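Local coordinates for ofchtiv-allosamidin (Ostrinia furnacalis, PDB 6JMB), which probably hydrolyses the beta-1,4 linkages of chitin, as a group IV insect chitinase of glycosyl hydrolase family 18, and binds the inhibitor allosamidin, at residues 64-69 against 76-81; 179-182 against 187-190; 282-287 against 317-322. All blocks are in the same frame, centred on the assembly; numbering follows the deposited sequence.

Interaction 1. Residues 64-69 against 76-81; sequences KQFTSL and LKTLVA
Leu76 meets Leu69 just before strand 77-83 begins: its branch CD2 lies 3.8 Å from Leu69 CB. The contact is purely apolar, and Leu76 also leans on Leu36 of strand 35-43. The next residue in contact is Thr78, whose side chain points at the helical segment 64-69 and occupies the middle of the join, where the CA atoms of Thr67 and Thr78 come within 5.8 Å. With chi1 at 59°, its hydroxyl is tucked over the main chain, flanked by N and C, and in that position OG1 lies 3.6 Å from the methyl CG2 of Thr67. The two threonine side chains cross at about a right angle, and no hydrogen bond joins them. Each hydroxyl is hydrogen-bonded elsewhere, that of Thr67 to Tyr116 O; the backbone N of Thr78 hydrogen-bonds Asp119 OD2. Thr78 CB also lies 4.0 Å from Phe66 CE2, the two side chains running antiparallel past one another. At Leu79 the side chain turns away, so its main chain makes the contact, with the carbonyl O 3.9 Å from Phe66 CE2 and oblique to the ring. Phe66 gets there because its CG is anti to the backbone N (chi1 -175°), and its ring also meets Tyr38 edge-to-face. Within 64-69, Lys64 O accepts from both Ser68 N and Ser68 OG, reached from opposite faces of the carbonyl plane. Such a helix, laid against a parallel strand that follows it in sequence, is characteristic of the outer layer of a TIM barrel, here that of family 18.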
# COMPACT_ATOMS: atom_id res chain seq x y z
N LYS A 64 7.73 -20.16 2.38
CA LYS A 64 8.16 -20.70 3.66
C LYS A 64 9.32 -19.91 4.26
O LYS A 64 9.39 -19.75 5.48
CB LYS A 64 8.52 -22.18 3.50
CG LYS A 64 8.88 -22.88 4.80
CD LYS A 64 7.70 -22.96 5.74
CE LYS A 64 7.98 -23.90 6.90
NZ LYS A 64 7.07 -23.67 8.05
N GLN A 65 10.23 -19.40 3.42
CA GLN A 65 11.28 -18.54 3.96
C GLN A 65 10.67 -17.30 4.61
O GLN A 65 11.12 -16.87 5.68
CB GLN A 65 12.24 -18.12 2.85
CG GLN A 65 13.15 -19.23 2.36
CD GLN A 65 14.08 -18.75 1.28
OE1 GLN A 65 14.20 -19.38 0.22
NE2 GLN A 65 14.75 -17.62 1.52
N PHE A 66 9.64 -16.74 3.98
CA PHE A 66 8.96 -15.56 4.50
C PHE A 66 8.30 -15.85 5.84
O PHE A 66 8.49 -15.11 6.81
CB PHE A 66 7.94 -15.09 3.46
CG PHE A 66 7.23 -13.81 3.81
CD1 PHE A 66 7.79 -12.58 3.49
CD2 PHE A 66 5.99 -13.84 4.41
CE1 PHE A 66 7.12 -11.40 3.79
CE2 PHE A 66 5.31 -12.66 4.72
CZ PHE A 66 5.89 -11.44 4.40
N THR A 67 7.51 -16.93 5.93
CA THR A 67 6.86 -17.22 7.20
C THR A 67 7.86 -17.65 8.26
O THR A 67 7.59 -17.47 9.45
CB THR A 67 5.73 -18.24 7.04
OG1 THR A 67 6.27 -19.48 6.57
CG2 THR A 67 4.68 -17.73 6.05
N SER A 68 9.02 -18.16 7.85
CA SER A 68 10.06 -18.53 8.81
C SER A 68 10.69 -17.33 9.49
O SER A 68 11.48 -17.52 10.42
CB SER A 68 11.13 -19.38 8.13
OG SER A 68 10.60 -20.66 7.82
N LEU A 69 10.38 -16.10 9.06
CA LEU A 69 10.79 -14.94 9.82
C LEU A 69 10.26 -14.97 11.25
O LEU A 69 10.84 -14.32 12.13
CB LEU A 69 10.34 -13.65 9.12
CG LEU A 69 11.03 -13.34 7.79
CD1 LEU A 69 10.25 -12.26 7.03
CD2 LEU A 69 12.48 -12.93 8.00
N LEU A 76 5.73 -11.94 15.42
CA LEU A 76 5.38 -11.44 14.11
C LEU A 76 4.22 -12.23 13.52
O LEU A 76 4.16 -13.46 13.65
CB LEU A 76 6.59 -11.57 13.18
CG LEU A 76 6.41 -11.16 11.72
CD1 LEU A 76 6.26 -9.65 11.62
CD2 LEU A 76 7.60 -11.64 10.90
N LYS A 77 3.29 -11.53 12.88
CA LYS A 77 2.23 -12.16 12.11
C LYS A 77 2.60 -12.03 10.63
O LYS A 77 2.97 -10.94 10.19
CB LYS A 77 0.88 -11.51 12.39
CG LYS A 77 0.43 -11.63 13.85
CD LYS A 77 0.30 -13.08 14.26
CE LYS A 77 -0.36 -13.23 15.62
NZ LYS A 77 -0.70 -14.65 15.91
N THR A 78 2.52 -13.13 9.89
CA THR A 78 2.87 -13.16 8.48
C THR A 78 1.64 -13.56 7.67
O THR A 78 1.18 -14.70 7.77
CB THR A 78 4.02 -14.13 8.20
OG1 THR A 78 3.65 -15.45 8.61
CG2 THR A 78 5.29 -13.70 8.91
N LEU A 79 1.15 -12.65 6.84
CA LEU A 79 -0.04 -12.85 6.02
C LEU A 79 0.35 -12.98 4.56
O LEU A 79 1.42 -12.53 4.14
CB LEU A 79 -1.01 -11.68 6.17
CG LEU A 79 -1.39 -11.21 7.58
CD1 LEU A 79 -2.48 -10.16 7.48
CD2 LEU A 79 -1.82 -12.37 8.45
N VAL A 80 -0.54 -13.56 3.78
CA VAL A 80 -0.40 -13.60 2.33
C VAL A 80 -1.50 -12.72 1.74
O VAL A 80 -2.65 -12.75 2.20
CB VAL A 80 -0.42 -15.05 1.79
CG1 VAL A 80 -1.80 -15.72 1.99
CG2 VAL A 80 0.01 -15.10 0.34
N ALA A 81 -1.14 -11.90 0.75
CA ALA A 81 -2.08 -10.99 0.12
C ALA A 81 -2.50 -11.53 -1.25
O ALA A 81 -1.65 -11.88 -2.07
CB ALA A 81 -1.46 -9.60 -0.06

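Interaction 2. Residues 179-182 against 187-190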
# COMPACT_ATOMS: atom_id res chain seq x y z
N PRO A 179 -19.42 -0.44 6.92
CA PRO A 179 -19.68 -1.21 8.15
C PRO A 179 -19.58 -2.71 7.97
O PRO A 179 -19.06 -3.40 8.86
CB PRO A 179 -21.09 -0.75 8.56
CG PRO A 179 -21.25 0.59 7.91
CD PRO A 179 -20.53 0.48 6.61
N SER A 180 -20.04 -3.25 6.84
CA SER A 180 -19.98 -4.70 6.67
C SER A 180 -18.58 -5.18 6.33
O SER A 180 -18.23 -6.32 6.64
CB SER A 180 -21.02 -5.20 5.66
OG SER A 180 -20.83 -4.63 4.38
N VAL A 181 -17.75 -4.33 5.71
CA VAL A 181 -16.35 -4.68 5.51
C VAL A 181 -15.61 -4.69 6.84
O VAL A 181 -14.91 -5.65 7.18
CB VAL A 181 -15.70 -3.72 4.50
CG1 VAL A 181 -14.17 -3.92 4.46
CG2 VAL A 181 -16.30 -3.92 3.12
N ALA A 182 -15.79 -3.63 7.65
CA ALA A 182 -15.10 -3.55 8.93
C ALA A 182 -15.49 -4.68 9.87
O ALA A 182 -14.64 -5.18 10.62
CB ALA A 182 -15.37 -2.20 9.59
N TYR A 187 -8.50 -5.73 10.59
CA TYR A 187 -8.29 -4.31 10.34
C TYR A 187 -8.42 -4.05 8.84
O TYR A 187 -8.39 -4.98 8.02
CB TYR A 187 -6.94 -3.80 10.86
CG TYR A 187 -5.73 -4.53 10.33
CD1 TYR A 187 -5.24 -4.28 9.05
CD2 TYR A 187 -5.07 -5.47 11.12
CE1 TYR A 187 -4.12 -4.95 8.57
CE2 TYR A 187 -3.95 -6.14 10.65
CZ TYR A 187 -3.49 -5.88 9.37
OH TYR A 187 -2.39 -6.56 8.89
N ILE A 188 -8.57 -2.77 8.52
CA ILE A 188 -8.66 -2.27 7.16
C ILE A 188 -7.41 -1.45 6.88
O ILE A 188 -7.15 -0.45 7.57
CB ILE A 188 -9.92 -1.42 6.97
CG1 ILE A 188 -11.18 -2.26 7.13
CG2 ILE A 188 -9.91 -0.75 5.61
CD1 ILE A 188 -12.46 -1.46 7.00
N GLY A 189 -6.63 -1.86 5.88
CA GLY A 189 -5.50 -1.08 5.44
C GLY A 189 -5.93 -0.10 4.37
O GLY A 189 -6.18 -0.50 3.23
N VAL A 190 -6.07 1.18 4.72
CA VAL A 190 -6.54 2.17 3.76
C VAL A 190 -5.35 2.65 2.94
O VAL A 190 -4.34 3.10 3.49
CB VAL A 190 -7.24 3.34 4.47
CG1 VAL A 190 -7.84 4.29 3.45
CG2 VAL A 190 -8.32 2.83 5.41
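Ile188 reaches from strand 187-190 to Val181 and Ala182 of helix 178-184, joining a barrel strand to the helix that precedes it in the TIM-barrel fold of family 18. The strand runs parallel to 160-165 on one flank and to 243-256 on the other, and the CA of Ile188 lies 6.8 Å from that of Ala182. From CB, which points at the helix, the side chain divides. The branch Ile188 CG2 is anti to the backbone N and stays 5.4 Å from Val181 CG1. The longer branch crosses the gap. Its first atom, Ile188 CG1, is anti to the carbonyl carbon (chi1 -65°) and lies 4.3 Å from Val181 CG1, still a loose approach. A second torsion of 178° then extends the chain fully, carrying CD1 on to the helix. This terminal methyl, Ile188 CD1, makes the closest contacts: it lies 3.9 Å from Val181 CG1 and equally near Ala182 CA, so one carbon touches a side-chain branch of one residue and the main chain of the next. No hydrogen bond crosses between the segments, and the three touching residues are all buried.

Neighbours close the layer on several flanks. Ile188 also packs on Val163 and Val165 of strand 160-165, and Val181 on Val163 and on Phe143 and Leu147 of helix 138-154. Adjacent Tyr187 has its CB turned away from the helix, and its side chain packs on Ile5 and Val7 of strand 5-11, as expected where consecutive strand residues face opposite sides of a barrel wall. Seen from Ile188 CD1, Val181 CG1 and Ala182 CB stand about 89° apart, the latter 4.0 Å away.

Interaction 3. Residues 282-287 against 317-322. With NAA (2-acetamido-2-deoxy-beta-D-allopyranose), chain B.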
# COMPACT_ATOMS: atom_id res chain seq x y z
N GLY A 282 7.45 6.85 -14.30
CA GLY A 282 6.30 7.29 -13.53
C GLY A 282 6.36 6.98 -12.05
O GLY A 282 5.56 7.54 -11.30
N TYR A 283 7.27 6.13 -11.60
CA TYR A 283 7.43 5.95 -10.17
C TYR A 283 8.89 5.64 -9.86
O TYR A 283 9.67 5.28 -10.74
CB TYR A 283 6.43 4.94 -9.57
CG TYR A 283 6.90 3.50 -9.51
CD1 TYR A 283 6.70 2.64 -10.58
CD2 TYR A 283 7.50 2.98 -8.36
CE1 TYR A 283 7.10 1.31 -10.52
CE2 TYR A 283 7.91 1.66 -8.30
CZ TYR A 283 7.71 0.83 -9.39
OH TYR A 283 8.12 -0.48 -9.33
N VAL A 284 9.25 5.83 -8.59
CA VAL A 284 10.62 5.63 -8.15
C VAL A 284 10.58 5.25 -6.67
O VAL A 284 9.80 5.80 -5.90
CB VAL A 284 11.47 6.89 -8.42
CG1 VAL A 284 10.96 8.09 -7.63
CG2 VAL A 284 12.94 6.62 -8.14
N GLY A 285 11.40 4.27 -6.29
CA GLY A 285 11.47 3.91 -4.88
C GLY A 285 12.19 4.99 -4.08
O GLY A 285 13.01 5.74 -4.60
N TYR A 286 11.84 5.08 -2.79
CA TYR A 286 12.57 6.02 -1.93
C TYR A 286 14.07 5.73 -1.95
O TYR A 286 14.88 6.65 -1.99
CB TYR A 286 12.03 6.02 -0.50
CG TYR A 286 12.85 6.92 0.39
CD1 TYR A 286 12.69 8.30 0.34
CD2 TYR A 286 13.82 6.40 1.24
CE1 TYR A 286 13.46 9.14 1.14
CE2 TYR A 286 14.60 7.23 2.04
CZ TYR A 286 14.41 8.59 1.98
OH TYR A 286 15.18 9.43 2.77
N ASN A 287 14.45 4.44 -1.89
CA ASN A 287 15.86 4.08 -1.94
C ASN A 287 16.52 4.66 -3.19
O ASN A 287 17.63 5.22 -3.12
CB ASN A 287 16.05 2.56 -1.89
CG ASN A 287 15.42 1.83 -3.07
OD1 ASN A 287 14.31 2.14 -3.51
ND2 ASN A 287 16.13 0.81 -3.58
N ASN A 317 12.00 17.19 -15.09
CA ASN A 317 11.60 16.22 -14.08
C ASN A 317 10.89 16.90 -12.92
O ASN A 317 11.37 17.91 -12.40
CB ASN A 317 12.83 15.53 -13.50
CG ASN A 317 13.58 14.76 -14.52
OD1 ASN A 317 13.13 13.71 -14.98
ND2 ASN A 317 14.75 15.27 -14.91
N TRP A 318 9.77 16.32 -12.49
CA TRP A 318 9.10 16.73 -11.27
C TRP A 318 8.70 15.46 -10.54
O TRP A 318 8.08 14.57 -11.13
CB TRP A 318 7.87 17.58 -11.60
CG TRP A 318 7.26 18.29 -10.44
CD1 TRP A 318 7.42 19.61 -10.10
CD2 TRP A 318 6.33 17.74 -9.50
NE1 TRP A 318 6.66 19.91 -9.00
CE2 TRP A 318 5.98 18.78 -8.60
CE3 TRP A 318 5.77 16.47 -9.31
CZ2 TRP A 318 5.11 18.59 -7.54
CZ3 TRP A 318 4.88 16.28 -8.25
CH2 TRP A 318 4.56 17.34 -7.38
N VAL A 319 9.08 15.35 -9.27
CA VAL A 319 8.92 14.11 -8.51
C VAL A 319 8.25 14.43 -7.18
O VAL A 319 8.71 15.29 -6.43
CB VAL A 319 10.29 13.44 -8.26
CG1 VAL A 319 10.13 12.19 -7.40
CG2 VAL A 319 10.96 13.09 -9.57
N SER A 320 7.16 13.72 -6.89
CA SER A 320 6.56 13.72 -5.57
C SER A 320 7.10 12.51 -4.81
O SER A 320 7.16 11.41 -5.36
CB SER A 320 5.04 13.58 -5.70
OG SER A 320 4.47 13.08 -4.51
N PHE A 321 7.49 12.72 -3.55
CA PHE A 321 8.00 11.61 -2.75
C PHE A 321 7.70 11.87 -1.28
O PHE A 321 7.12 12.90 -0.92
CB PHE A 321 9.50 11.36 -3.01
CG PHE A 321 10.41 12.46 -2.53
CD1 PHE A 321 10.45 13.68 -3.18
CD2 PHE A 321 11.24 12.25 -1.44
CE1 PHE A 321 11.31 14.69 -2.74
CE2 PHE A 321 12.11 13.25 -1.01
CZ PHE A 321 12.13 14.47 -1.66
N ASP A 322 8.07 10.91 -0.44
CA ASP A 322 7.96 11.06 1.00
C ASP A 322 9.29 10.74 1.65
O ASP A 322 9.98 9.81 1.22
CB ASP A 322 6.84 10.17 1.55
CG ASP A 322 5.48 10.86 1.50
OD1 ASP A 322 5.18 11.64 2.43
OD2 ASP A 322 4.72 10.64 0.52
C1 NAA B . 1.88 -2.17 -7.58
C2 NAA B . 3.30 -1.94 -8.05
C3 NAA B . 3.56 -2.53 -9.39
C4 NAA B . 3.22 -4.01 -9.40
C5 NAA B . 1.77 -4.20 -8.95
C6 NAA B . 1.37 -5.64 -8.87
C7 NAA B . 4.39 0.16 -7.09
C8 NAA B . 4.49 1.69 -7.08
N2 NAA B . 3.45 -0.45 -8.05
O3 NAA B . 2.74 -1.80 -10.35
O4 NAA B . 3.34 -4.59 -10.72
O5 NAA B . 1.63 -3.64 -7.61
O6 NAA B . -0.00 -5.67 -8.53
O7 NAA B . 5.03 -0.51 -6.37
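Asp322 OD1 is gripped twice, by a salt bridge to Lys330 NZ and a hydrogen bond from Ser326 OG, while the main-chain O of the same residue meets Tyr286. That carbonyl O lies 3.2 Å from Tyr286 CD1 and 3.5 Å from Tyr286 CE1, oblique to the ring. A chi1 of 176° swings the Tyr286 ring out, CG opposite the backbone N, and brings it to that oxygen. Further along, Val284 and Val319 cross at about a right angle, their CG1 atoms 4.2 Å apart, and both valines also touch Thr253. Tyr283 turns the other way, into the glycan pocket. The acetamide methyl C8 of the bound allosamine-type sugar lies over one face of its ring, 3.5 Å above the plane and offset toward the rim near CD2. With an alanine in place of Tyr283, the methyl would probably lose its aromatic floor and the acetamide be less firmly placed, although hydrogen bonds from Trp345 NE1 and Ser86 N would still hold the sugar. Strands 283-285 and 317-320 both pair antiparallel with 243-256, consistent with the insertion domain of many family 18 chitinases, and helix 286-295 packs Phe289 against both valines.

Overall arrangement
All three contacts are buried and lack cross-segment hydrogen bonds. Interactions 1 and 2 each seat a helix against the barrel strand that follows it, on two non-adjacent strands of the same barrel, and they touch in its interior, where Leu79 CD1 lies 3.9 Å from Tyr187 OH. Interaction 1 mixes threonines with apolar groups, whereas interaction 2 rests on a single isoleucine branch. Interaction 3 joins the strand-to-helix turn at 282-287 to the end of strand 317-320 and the loop after it, both strands pairing with 243-256; a carbonyl against a tyrosine ring and a valine pair carry it. Of the three, it alone contains a residue of the ligand pockets, the aromatic platform under a sugar acetamide.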